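Long-range contacts in deoxyribodipyrimidine photo-lyase (Oryza sativa Japonica Group, PDB 3UMV), which repairs UV-damaged DNA by using light, with FAD as cofactor, to split cyclobutane pyrimidine dimers back into separate pyrimidines: residues Y337-S341 against P410-L414; H354-R359 against E451-G456; R396-K401 against M438-C442. All blocks are in the same frame, centred on the assembly; numbering follows the deposited sequence. Where two conformers were deposited one is given.

Contact 1: Y337-S341 against P410-L414; sequences YDSLS and PEEAL
E411 reaches out from the first turn of helix 410-424 and meets the loop backbone at L340. Its CG lies anti to the backbone N (chi1 -180°). The chain then bends at chi2 (74°), which brings CD and its two oxygens to the loop although CB does not point there. OE2 accepts a hydrogen bond from L340 N at 3.0 Å, on its syn lone pair and with an N-H...O angle of 161°. The same OE2 also lies 3.4 Å from L340 CB. OE1 has S339 OG as a near neighbour in the conformer given. The carboxylate thus takes the backbone N-H at the start of the 3-10 segment 340-341.

The apolar part lies beside this bond. L414, one turn further along the helix, rests its CD2 on the peptide between S339 and L340, 3.6 Å from L340 N. L340 points at the helix and brings CD2 to 4.2 Å from P410 CG, the two side chains meeting at a slant.

The contact is plain packing near the surface that joins a connection to a helix. The loop links helix 310-333 to helix 345-353, and the salt bridge from D338 to R141 ties it down elsewhere. L340 and P410 both pack on L351 of helix 345-353, while L414 lies against M438 of helix 431-442.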
loop_
_atom_site.group_PDB
_atom_site.type_symbol
_atom_site.label_atom_id
_atom_site.label_comp_id
_atom_site.label_asym_id
_atom_site.label_seq_id
_atom_site.Cartn_x
_atom_site.Cartn_y
_atom_site.Cartn_z
ATOM N N TYR A 337 5.772 -8.381 11.822
ATOM C CA TYR A 337 4.645 -7.458 11.759
ATOM C C TYR A 337 3.332 -8.143 11.405
ATOM O O TYR A 337 2.276 -7.523 11.470
ATOM C CB TYR A 337 4.936 -6.320 10.770
ATOM C CG TYR A 337 5.319 -6.794 9.383
ATOM C CD1 TYR A 337 4.366 -7.359 8.530
ATOM C CD2 TYR A 337 6.625 -6.689 8.937
ATOM C CE1 TYR A 337 4.713 -7.804 7.261
ATOM C CE2 TYR A 337 6.988 -7.130 7.664
ATOM C CZ TYR A 337 6.035 -7.686 6.843
ATOM O OH TYR A 337 6.406 -8.104 5.594
ATOM N N ASP A 338 3.394 -9.429 11.055
ATOM C CA ASP A 338 2.204 -10.178 10.657
ATOM C C ASP A 338 1.949 -11.373 11.572
ATOM O O ASP A 338 1.368 -12.370 11.147
ATOM C CB ASP A 338 2.353 -10.687 9.211
ATOM C CG ASP A 338 3.592 -11.570 9.020
ATOM O OD1 ASP A 338 3.652 -12.298 8.006
ATOM O OD2 ASP A 338 4.499 -11.553 9.883
ATOM N N SER A 339 2.386 -11.265 12.827
ATOM C CA SER A 339 2.285 -12.371 13.775
ATOM C C SER A 339 2.040 -11.833 15.184
ATOM O O SER A 339 2.370 -10.680 15.482
ATOM C CB SER A 339 3.572 -13.205 13.741
ATOM O OG SER A 339 3.343 -14.520 14.209
ATOM N N LEU A 340 1.459 -12.658 16.050
ATOM C CA LEU A 340 1.134 -12.214 17.404
ATOM C C LEU A 340 2.394 -11.747 18.116
ATOM O O LEU A 340 2.348 -10.876 18.979
ATOM C CB LEU A 340 0.458 -13.338 18.197
ATOM C CG LEU A 340 0.128 -13.051 19.662
ATOM C CD1 LEU A 340 -0.827 -11.863 19.774
ATOM C CD2 LEU A 340 -0.485 -14.293 20.334
ATOM N N SER A 341 3.538 -12.317 17.744
ATOM C CA SER A 341 4.763 -11.939 18.433
ATOM C C SER A 341 5.119 -10.470 18.194
ATOM O O SER A 341 5.835 -9.881 18.975
ATOM C CB SER A 341 5.926 -12.875 18.074
ATOM O OG SER A 341 6.137 -12.899 16.676
ATOM N N PRO A 410 -6.040 -16.133 18.809
ATOM C CA PRO A 410 -5.635 -14.914 18.104
ATOM C C PRO A 410 -4.683 -15.158 16.943
ATOM O O PRO A 410 -4.791 -14.459 15.940
ATOM C CB PRO A 410 -4.955 -14.073 19.197
ATOM C CG PRO A 410 -4.602 -15.036 20.264
ATOM C CD PRO A 410 -5.682 -16.087 20.232
ATOM N N GLU A 411 -3.753 -16.110 17.054
ATOM C CA GLU A 411 -2.856 -16.349 15.920
ATOM C C GLU A 411 -3.611 -16.880 14.686
ATOM O O GLU A 411 -3.368 -16.424 13.564
ATOM C CB GLU A 411 -1.674 -17.248 16.317
ATOM C CG GLU A 411 -0.662 -17.550 15.179
ATOM C CD GLU A 411 0.256 -16.378 14.812
ATOM O OE1 GLU A 411 1.034 -16.509 13.842
ATOM O OE2 GLU A 411 0.209 -15.329 15.471
ATOM N N GLU A 412 -4.527 -17.825 14.897
ATOM C CA GLU A 412 -5.385 -18.311 13.815
ATOM C C GLU A 412 -6.271 -17.194 13.254
ATOM O O GLU A 412 -6.467 -17.103 12.044
ATOM C CB GLU A 412 -6.267 -19.474 14.285
ATOM C CG GLU A 412 -7.233 -19.981 13.216
ATOM C CD GLU A 412 -6.538 -20.754 12.114
ATOM O OE1 GLU A 412 -5.366 -21.142 12.316
ATOM O OE2 GLU A 412 -7.164 -20.982 11.051
ATOM N N ALA A 413 -6.806 -16.354 14.136
ATOM C CA ALA A 413 -7.617 -15.214 13.702
ATOM C C ALA A 413 -6.802 -14.268 12.815
ATOM O O ALA A 413 -7.248 -13.863 11.736
ATOM C CB ALA A 413 -8.164 -14.455 14.911
ATOM N N LEU A 414 -5.604 -13.931 13.283
ATOM C CA LEU A 414 -4.717 -13.016 12.566
ATOM C C LEU A 414 -4.377 -13.576 11.190
ATOM O O LEU A 414 -4.425 -12.858 10.181
ATOM C CB LEU A 414 -3.443 -12.787 13.379
ATOM C CG LEU A 414 -2.450 -11.714 12.958
ATOM C CD1 LEU A 414 -3.130 -10.340 12.915
ATOM C CD2 LEU A 414 -1.300 -11.715 13.963
#

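Contact 2: H354-R359 against E451-G456; sequences HAADKR and ERPVFG. With URE (urea), chain K; EDO (1,2-ethanediol), chain F.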
loop_
_atom_site.group_PDB
_atom_site.type_symbol
_atom_site.label_atom_id
_atom_site.label_comp_id
_atom_site.label_asym_id
_atom_site.label_seq_id
_atom_site.Cartn_x
_atom_site.Cartn_y
_atom_site.Cartn_z
ATOM N N HIS A 354 -6.647 -15.189 28.062
ATOM C CA HIS A 354 -8.000 -15.555 27.682
ATOM C C HIS A 354 -8.044 -16.642 26.626
ATOM O O HIS A 354 -9.097 -16.938 26.061
ATOM C CB HIS A 354 -8.769 -14.302 27.268
ATOM C CG HIS A 354 -9.071 -13.410 28.426
ATOM N ND1 HIS A 354 -10.236 -13.511 29.153
ATOM C CD2 HIS A 354 -8.340 -12.439 29.020
ATOM C CE1 HIS A 354 -10.222 -12.627 30.133
ATOM N NE2 HIS A 354 -9.085 -11.960 30.073
ATOM N N ALA A 355 -6.885 -17.253 26.386
ATOM C CA ALA A 355 -6.763 -18.295 25.378
ATOM C C ALA A 355 -7.694 -19.481 25.650
ATOM O O ALA A 355 -8.091 -20.182 24.729
ATOM C CB ALA A 355 -5.314 -18.778 25.283
ATOM N N ALA A 356 -8.035 -19.710 26.911
ATOM C CA ALA A 356 -8.821 -20.892 27.263
ATOM C C ALA A 356 -10.319 -20.635 27.314
ATOM O O ALA A 356 -11.105 -21.574 27.430
ATOM C CB ALA A 356 -8.338 -21.487 28.593
ATOM N N ASP A 357 -10.717 -19.370 27.237
ATOM C CA ASP A 357 -12.131 -19.032 27.208
ATOM C C ASP A 357 -12.803 -19.723 26.024
ATOM O O ASP A 357 -12.306 -19.672 24.905
ATOM C CB ASP A 357 -12.328 -17.523 27.093
ATOM C CG ASP A 357 -11.702 -16.758 28.245
ATOM O OD1 ASP A 357 -11.170 -17.393 29.183
ATOM O OD2 ASP A 357 -11.744 -15.510 28.214
ATOM N N LYS A 358 -13.933 -20.379 26.267
ATOM C CA LYS A 358 -14.657 -20.991 25.163
ATOM C C LYS A 358 -15.296 -19.887 24.323
ATOM O O LYS A 358 -15.920 -18.957 24.850
ATOM C CB LYS A 358 -15.688 -22.009 25.670
ATOM C CG LYS A 358 -17.132 -21.614 25.443
ATOM C CD LYS A 358 -18.083 -22.700 25.946
ATOM C CE LYS A 358 -18.131 -23.892 24.995
ATOM N NZ LYS A 358 -18.756 -23.526 23.692
ATOM N N ARG A 359 -15.071 -19.950 23.017
ATOM C CA ARG A 359 -15.668 -18.987 22.106
ATOM C C ARG A 359 -17.131 -19.379 21.895
ATOM O O ARG A 359 -17.459 -20.565 21.902
ATOM C CB ARG A 359 -14.921 -18.983 20.763
ATOM C CG ARG A 359 -13.620 -18.162 20.715
ATOM C CD ARG A 359 -12.460 -18.747 21.544
ATOM N NE ARG A 359 -11.259 -17.927 21.316
ATOM C CZ ARG A 359 -10.420 -17.491 22.255
ATOM N NH1 ARG A 359 -10.587 -17.813 23.527
ATOM N NH2 ARG A 359 -9.390 -16.726 21.909
ATOM N N GLU A 451 -11.551 -5.520 30.595
ATOM C CA GLU A 451 -11.318 -6.939 30.371
ATOM C C GLU A 451 -12.637 -7.692 30.221
ATOM O O GLU A 451 -13.556 -7.519 31.026
ATOM C CB GLU A 451 -10.487 -7.540 31.505
ATOM C CG GLU A 451 -9.680 -8.756 31.083
ATOM C CD GLU A 451 -8.736 -9.245 32.160
ATOM O OE1 GLU A 451 -8.203 -10.364 32.014
ATOM O OE2 GLU A 451 -8.523 -8.512 33.150
ATOM N N ARG A 452 -12.714 -8.521 29.187
ATOM C CA ARG A 452 -13.880 -9.356 28.929
ATOM C C ARG A 452 -13.397 -10.697 28.404
ATOM O O ARG A 452 -12.228 -10.841 28.044
ATOM C CB ARG A 452 -14.794 -8.684 27.908
ATOM C CG ARG A 452 -14.143 -8.462 26.563
ATOM C CD ARG A 452 -15.099 -7.791 25.601
ATOM N NE ARG A 452 -16.296 -8.599 25.414
ATOM C CZ ARG A 452 -17.536 -8.171 25.635
ATOM N NH1 ARG A 452 -17.757 -6.920 26.037
ATOM N NH2 ARG A 452 -18.558 -9.001 25.439
ATOM N N PRO A 453 -14.286 -11.703 28.369
ATOM C CA PRO A 453 -13.897 -13.022 27.863
ATOM C C PRO A 453 -13.409 -12.988 26.405
ATOM O O PRO A 453 -13.910 -12.203 25.591
ATOM C CB PRO A 453 -15.201 -13.832 27.963
ATOM C CG PRO A 453 -15.979 -13.149 29.021
ATOM C CD PRO A 453 -15.663 -11.696 28.892
ATOM N N VAL A 454 -12.437 -13.845 26.100
ATOM C CA VAL A 454 -11.876 -13.997 24.750
ATOM C C VAL A 454 -10.978 -12.829 24.333
ATOM O O VAL A 454 -9.802 -13.010 24.028
ATOM C CB VAL A 454 -12.963 -14.213 23.678
ATOM C CG1 VAL A 454 -12.318 -14.399 22.291
ATOM C CG2 VAL A 454 -13.782 -15.436 24.007
ATOM N N PHE A 455 -11.546 -11.637 24.286
ATOM C CA PHE A 455 -10.783 -10.477 23.876
ATOM C C PHE A 455 -9.798 -10.019 24.940
ATOM O O PHE A 455 -8.837 -9.308 24.644
ATOM C CB PHE A 455 -11.716 -9.313 23.584
ATOM C CG PHE A 455 -12.306 -9.339 22.212
ATOM C CD1 PHE A 455 -12.158 -8.260 21.366
ATOM C CD2 PHE A 455 -13.002 -10.449 21.764
ATOM C CE1 PHE A 455 -12.702 -8.287 20.091
ATOM C CE2 PHE A 455 -13.554 -10.475 20.503
ATOM C CZ PHE A 455 -13.411 -9.388 19.667
ATOM N N GLY A 456 -10.040 -10.384 26.192
ATOM C CA GLY A 456 -9.290 -9.748 27.258
ATOM C C GLY A 456 -9.496 -8.242 27.189
ATOM O O GLY A 456 -10.630 -7.771 27.048
HETATM C C URE K . -13.483 -4.168 25.732
HETATM O O URE K . -12.682 -5.108 25.696
HETATM N N1 URE K . -13.605 -3.327 24.724
HETATM N N2 URE K . -14.237 -4.002 26.791
HETATM C C1 EDO F . -17.429 -12.793 23.776
HETATM O O1 EDO F . -17.477 -13.541 22.622
HETATM C C2 EDO F . -16.423 -11.891 23.959
HETATM O O2 EDO F . -16.417 -11.096 25.078
HETATM O O HOH W 1 -7.904 -15.036 23.651
#
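The H354 ring is held at both nitrogens by carboxylates from two segments. ND1 donates to D357 OD2 at 2.7 Å, within its own turn. NE2 donates across the contact to the anti lone pair of E451 OE1, also at 2.7 Å. Both acceptors lie close to the ring plane, but the E451 carboxylate is turned 76° to the ring. With both N-H groups engaged, the ring is probably charged.

Over one face, G456 CA makes a CH-pi contact 3.7 Å from the ring centroid, and R452 O sits above the same face. G456 has a positive phi, and a CB here would come very near H354 CD2. D357 OD2 also takes V454 N, at 2.8 Å and 169°, so one oxygen joins ring and loop. Replacing H354 by alanine is likely to leave the E451 carboxylate without its donor, take one of the two donors from D357 OD2, and open a gap over G456 CA.

V454 CG1 sits 3.6 Å from R359 CZ, over the centre of the guanidinium. In its own plane that group donates through NH1 to H354 O and D357 O, which braces the type I turn that D357 N closes on H354 O. Water 1 bridges R359 NH2 and V454 O.

R452 and G456 belong to a urea pocket. This is loop-to-loop packing at the edge of the helical part, with the R359 side chain about 6 Å from that of W406, a predicted electron-transfer site. Segment 354-359 follows helix 345-353. Segment 451-456 lies between helices 431-442 and 463-469, and F455 packs on helix 393-405.

Contact 3: R396-K401 against M438-C442; sequences RMYWAK and MWSIC. With FAD (flavin-adenine dinucleotide), chain I.
A400 and S440 meet where the two helices press hardest, with A400 CB only 3.4 Å from S440 CB, tighter than usual for two carbons. The small side chains let the axes of the segments approach to 8.4 Å, crossing at -40°. I441 adds to this buried side by laying CG1 against A400 O at 3.5 Å. S440 OG has its hydrogen bond within its own helix, to G436 O.

The other side is built from longer side chains in ordinary contact around W439. It is the more exposed side, where M397 and W439 are partly exposed. M397 SD makes an oblique Met-aromatic contact, 4.2 Å from the centroid of the six-membered ring. K401 CE comes to the same end of the indole, at CZ3. Bent at chi4 (-72°), K401 turns NZ back to S440 O and donates to it at 2.8 Å, in the carbonyl plane and on a lone pair. NZ also bonds to R459 O and to water 2, which lies over the W439 ring and is also hydrogen-bonded to W439 O.

The flavin lies beside the tight part. Its methyl C7M is 3.7 Å from A400 CB. R396 runs along the flavin, with NH1 3.2 Å from FAD N5, and its NH2 forms a salt bridge with D427. W399, a predicted electron-transfer site, meets W378 ring to ring, with the planes nearly parallel.

The helices concerned are 393-405 and 431-442. Helix 410-424 joins the group through L420 on W399 and A417 on I441, and helix 376-388 packs against W399 and Y398.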
loop_
_atom_site.group_PDB
_atom_site.type_symbol
_atom_site.label_atom_id
_atom_site.label_comp_id
_atom_site.label_asym_id
_atom_site.label_seq_id
_atom_site.Cartn_x
_atom_site.Cartn_y
_atom_site.Cartn_z
ATOM N N ARG A 396 -13.995 -2.764 8.250
ATOM C CA ARG A 396 -12.774 -3.580 8.398
ATOM C C ARG A 396 -12.428 -3.872 9.860
ATOM O O ARG A 396 -11.998 -4.998 10.198
ATOM C CB ARG A 396 -11.576 -2.948 7.673
ATOM C CG ARG A 396 -11.752 -2.883 6.175
ATOM C CD ARG A 396 -10.436 -2.572 5.471
ATOM N NE ARG A 396 -10.676 -1.959 4.167
ATOM C CZ ARG A 396 -9.820 -1.998 3.156
ATOM N NH1 ARG A 396 -8.681 -2.657 3.285
ATOM N NH2 ARG A 396 -10.114 -1.394 2.007
ATOM N N MET A 397 -12.646 -2.881 10.732
ATOM C CA MET A 397 -12.404 -3.057 12.167
ATOM C C MET A 397 -13.357 -4.104 12.763
ATOM O O MET A 397 -12.922 -5.027 13.451
ATOM C CB MET A 397 -12.554 -1.725 12.909
ATOM C CG MET A 397 -11.563 -0.679 12.465
ATOM S SD MET A 397 -11.736 0.879 13.384
ATOM C CE MET A 397 -13.057 1.637 12.474
ATOM N N TYR A 398 -14.653 -3.951 12.491
ATOM C CA TYR A 398 -15.670 -4.894 12.946
ATOM C C TYR A 398 -15.375 -6.303 12.422
ATOM O O TYR A 398 -15.342 -7.268 13.177
ATOM C CB TYR A 398 -17.043 -4.436 12.454
ATOM C CG TYR A 398 -18.189 -5.318 12.885
ATOM C CD1 TYR A 398 -18.658 -6.345 12.072
ATOM C CD2 TYR A 398 -18.798 -5.127 14.119
ATOM C CE1 TYR A 398 -19.732 -7.152 12.482
ATOM C CE2 TYR A 398 -19.849 -5.920 14.532
ATOM C CZ TYR A 398 -20.305 -6.931 13.724
ATOM O OH TYR A 398 -21.352 -7.706 14.168
ATOM N N TRP A 399 -15.117 -6.380 11.123
ATOM C CA TRP A 399 -14.864 -7.635 10.413
ATOM C C TRP A 399 -13.723 -8.419 11.041
ATOM O O TRP A 399 -13.856 -9.613 11.341
ATOM C CB TRP A 399 -14.560 -7.301 8.956
ATOM C CG TRP A 399 -14.074 -8.418 8.114
ATOM C CD1 TRP A 399 -14.831 -9.350 7.463
ATOM C CD2 TRP A 399 -12.717 -8.679 7.753
ATOM N NE1 TRP A 399 -14.019 -10.199 6.747
ATOM C CE2 TRP A 399 -12.717 -9.811 6.913
ATOM C CE3 TRP A 399 -11.499 -8.072 8.068
ATOM C CZ2 TRP A 399 -11.544 -10.350 6.391
ATOM C CZ3 TRP A 399 -10.342 -8.610 7.551
ATOM C CH2 TRP A 399 -10.368 -9.727 6.717
ATOM N N ALA A 400 -12.602 -7.766 11.281
ATOM C CA ALA A 400 -11.457 -8.479 11.820
ATOM C C ALA A 400 -11.650 -8.869 13.288
ATOM O O ALA A 400 -11.175 -9.915 13.729
ATOM C CB ALA A 400 -10.165 -7.659 11.632
ATOM N N LYS A 401 -12.327 -8.018 14.048
ATOM C CA LYS A 401 -12.603 -8.330 15.442
ATOM C C LYS A 401 -13.533 -9.529 15.620
ATOM O O LYS A 401 -13.373 -10.314 16.571
ATOM C CB LYS A 401 -13.143 -7.109 16.168
ATOM C CG LYS A 401 -12.066 -6.063 16.383
ATOM C CD LYS A 401 -12.537 -4.940 17.278
ATOM C CE LYS A 401 -11.408 -3.899 17.448
ATOM N NZ LYS A 401 -10.312 -4.411 18.309
ATOM N N MET A 438 -3.621 -6.272 12.691
ATOM C CA MET A 438 -2.989 -6.230 14.006
ATOM C C MET A 438 -3.684 -5.252 14.954
ATOM O O MET A 438 -3.768 -5.502 16.149
ATOM C CB MET A 438 -1.501 -5.900 13.891
ATOM C CG MET A 438 -0.681 -6.972 13.230
ATOM S SD MET A 438 -0.254 -8.343 14.335
ATOM C CE MET A 438 1.070 -7.585 15.303
ATOM N N TRP A 439 -4.170 -4.128 14.435
ATOM C CA TRP A 439 -4.895 -3.196 15.308
ATOM C C TRP A 439 -6.141 -3.895 15.858
ATOM O O TRP A 439 -6.459 -3.819 17.044
ATOM C CB TRP A 439 -5.294 -1.937 14.530
ATOM C CG TRP A 439 -6.053 -0.914 15.340
ATOM C CD1 TRP A 439 -5.530 0.166 16.002
ATOM C CD2 TRP A 439 -7.474 -0.859 15.548
ATOM N NE1 TRP A 439 -6.533 0.874 16.620
ATOM C CE2 TRP A 439 -7.734 0.268 16.355
ATOM C CE3 TRP A 439 -8.543 -1.656 15.139
ATOM C CZ2 TRP A 439 -9.022 0.612 16.758
ATOM C CZ3 TRP A 439 -9.829 -1.307 15.538
ATOM C CH2 TRP A 439 -10.051 -0.189 16.340
ATOM N N SER A 440 -6.839 -4.597 14.977
ATOM C CA SER A 440 -8.129 -5.189 15.304
ATOM C C SER A 440 -7.998 -6.355 16.265
ATOM O O SER A 440 -8.746 -6.459 17.238
ATOM C CB SER A 440 -8.806 -5.664 14.015
ATOM O OG SER A 440 -9.005 -4.560 13.154
ATOM N N ILE A 441 -7.033 -7.216 15.992
ATOM C CA ILE A 441 -6.982 -8.519 16.632
ATOM C C ILE A 441 -6.017 -8.508 17.829
ATOM O O ILE A 441 -6.238 -9.215 18.803
ATOM C CB ILE A 441 -6.637 -9.611 15.581
ATOM C CG1 ILE A 441 -7.815 -9.745 14.613
ATOM C CG2 ILE A 441 -6.299 -10.964 16.225
ATOM C CD1 ILE A 441 -7.575 -10.662 13.449
ATOM N N CYS A 442 -4.992 -7.654 17.767
ATOM C CA CYS A 442 -3.900 -7.633 18.748
ATOM C C CYS A 442 -3.716 -6.268 19.408
ATOM O O CYS A 442 -2.729 -6.044 20.099
ATOM C CB CYS A 442 -2.577 -8.048 18.104
ATOM S SG CYS A 442 -2.643 -9.653 17.383
HETATM P PA FAD I . -9.992 7.156 3.463
HETATM O O1A FAD I . -10.816 7.231 4.713
HETATM O O2A FAD I . -10.406 8.117 2.383
HETATM O O5B FAD I . -8.458 7.364 3.866
HETATM C C5B FAD I . -7.535 7.994 3.003
HETATM C C4B FAD I . -6.167 7.313 3.118
HETATM O O4B FAD I . -5.668 7.344 4.447
HETATM C C3B FAD I . -6.239 5.839 2.772
HETATM O O3B FAD I . -6.174 5.629 1.382
HETATM C C2B FAD I . -5.014 5.317 3.465
HETATM O O2B FAD I . -3.863 5.672 2.723
HETATM C C1B FAD I . -4.998 6.135 4.731
HETATM N N9A FAD I . -5.669 5.420 5.830
HETATM C C8A FAD I . -6.979 5.516 6.218
HETATM N N7A FAD I . -7.155 4.691 7.276
HETATM C C5A FAD I . -5.979 4.062 7.552
HETATM C C6A FAD I . -5.568 3.126 8.509
HETATM N N6A FAD I . -6.373 2.716 9.489
HETATM N N1A FAD I . -4.263 2.685 8.521
HETATM C C2A FAD I . -3.365 3.172 7.599
HETATM N N3A FAD I . -3.771 4.089 6.654
HETATM C C4A FAD I . -5.048 4.530 6.645
HETATM N N1 FAD I . -5.490 -0.142 4.262
HETATM C C2 FAD I . -4.841 -0.414 3.093
HETATM O O2 FAD I . -4.388 0.538 2.457
HETATM N N3 FAD I . -4.684 -1.720 2.663
HETATM C C4 FAD I . -5.198 -2.770 3.403
HETATM O O4 FAD I . -5.061 -3.934 3.014
HETATM C C4X FAD I . -5.847 -2.483 4.598
HETATM N N5 FAD I . -6.392 -3.480 5.373
HETATM C C5X FAD I . -7.015 -3.177 6.567
HETATM C C6 FAD I . -7.538 -4.203 7.365
HETATM C C7 FAD I . -8.175 -3.899 8.573
HETATM C C7M FAD I . -8.716 -5.022 9.419
HETATM C C8 FAD I . -8.291 -2.563 8.967
HETATM C C8M FAD I . -8.967 -2.175 10.248
HETATM C C9 FAD I . -7.782 -1.558 8.163
HETATM C C9A FAD I . -7.145 -1.861 6.973
HETATM N N10 FAD I . -6.643 -0.851 6.178
HETATM C C10 FAD I . -5.995 -1.175 5.011
HETATM C "C1'" FAD I . -6.760 0.615 6.570
HETATM C "C2'" FAD I . -8.045 1.320 6.034
HETATM O "O2'" FAD I . -9.258 0.593 6.265
HETATM C "C3'" FAD I . -7.989 1.668 4.535
HETATM O "O3'" FAD I . -6.790 2.342 4.262
HETATM C "C4'" FAD I . -9.153 2.548 4.072
HETATM O "O4'" FAD I . -10.380 1.892 4.329
HETATM C "C5'" FAD I . -8.970 2.834 2.583
HETATM O "O5'" FAD I . -10.086 3.411 1.949
HETATM P P FAD I . -10.011 4.943 1.475
HETATM O O1P FAD I . -8.763 5.190 0.651
HETATM O O2P FAD I . -11.277 5.295 0.737
HETATM O O3P FAD I . -9.988 5.613 2.942
HETATM O O HOH W 2 -8.220 -2.622 18.878
#

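In the fold
All three contacts lie on the same side of the chain's centre, in its helical part. The centres of contacts 1 and 3 are about 11 Å apart, and contact 2 is about 16 Å from either. Helices 393-405, 410-424 and 431-442 follow one another; contact 3 joins the first to the third, and contact 1 uses the start of the second. Along the chain the segments run 337-341, 354-359, 396-401, 410-414, 438-442 and 451-456. Contact 1 crosses both others, while contact 3 falls between the two segments of contact 2. A413 O touches I441 CD1, and F455 packs on K401. Contact 3 lies against the FAD, and contacts 1 and 2 tie outer loops to the helices that line its pocket.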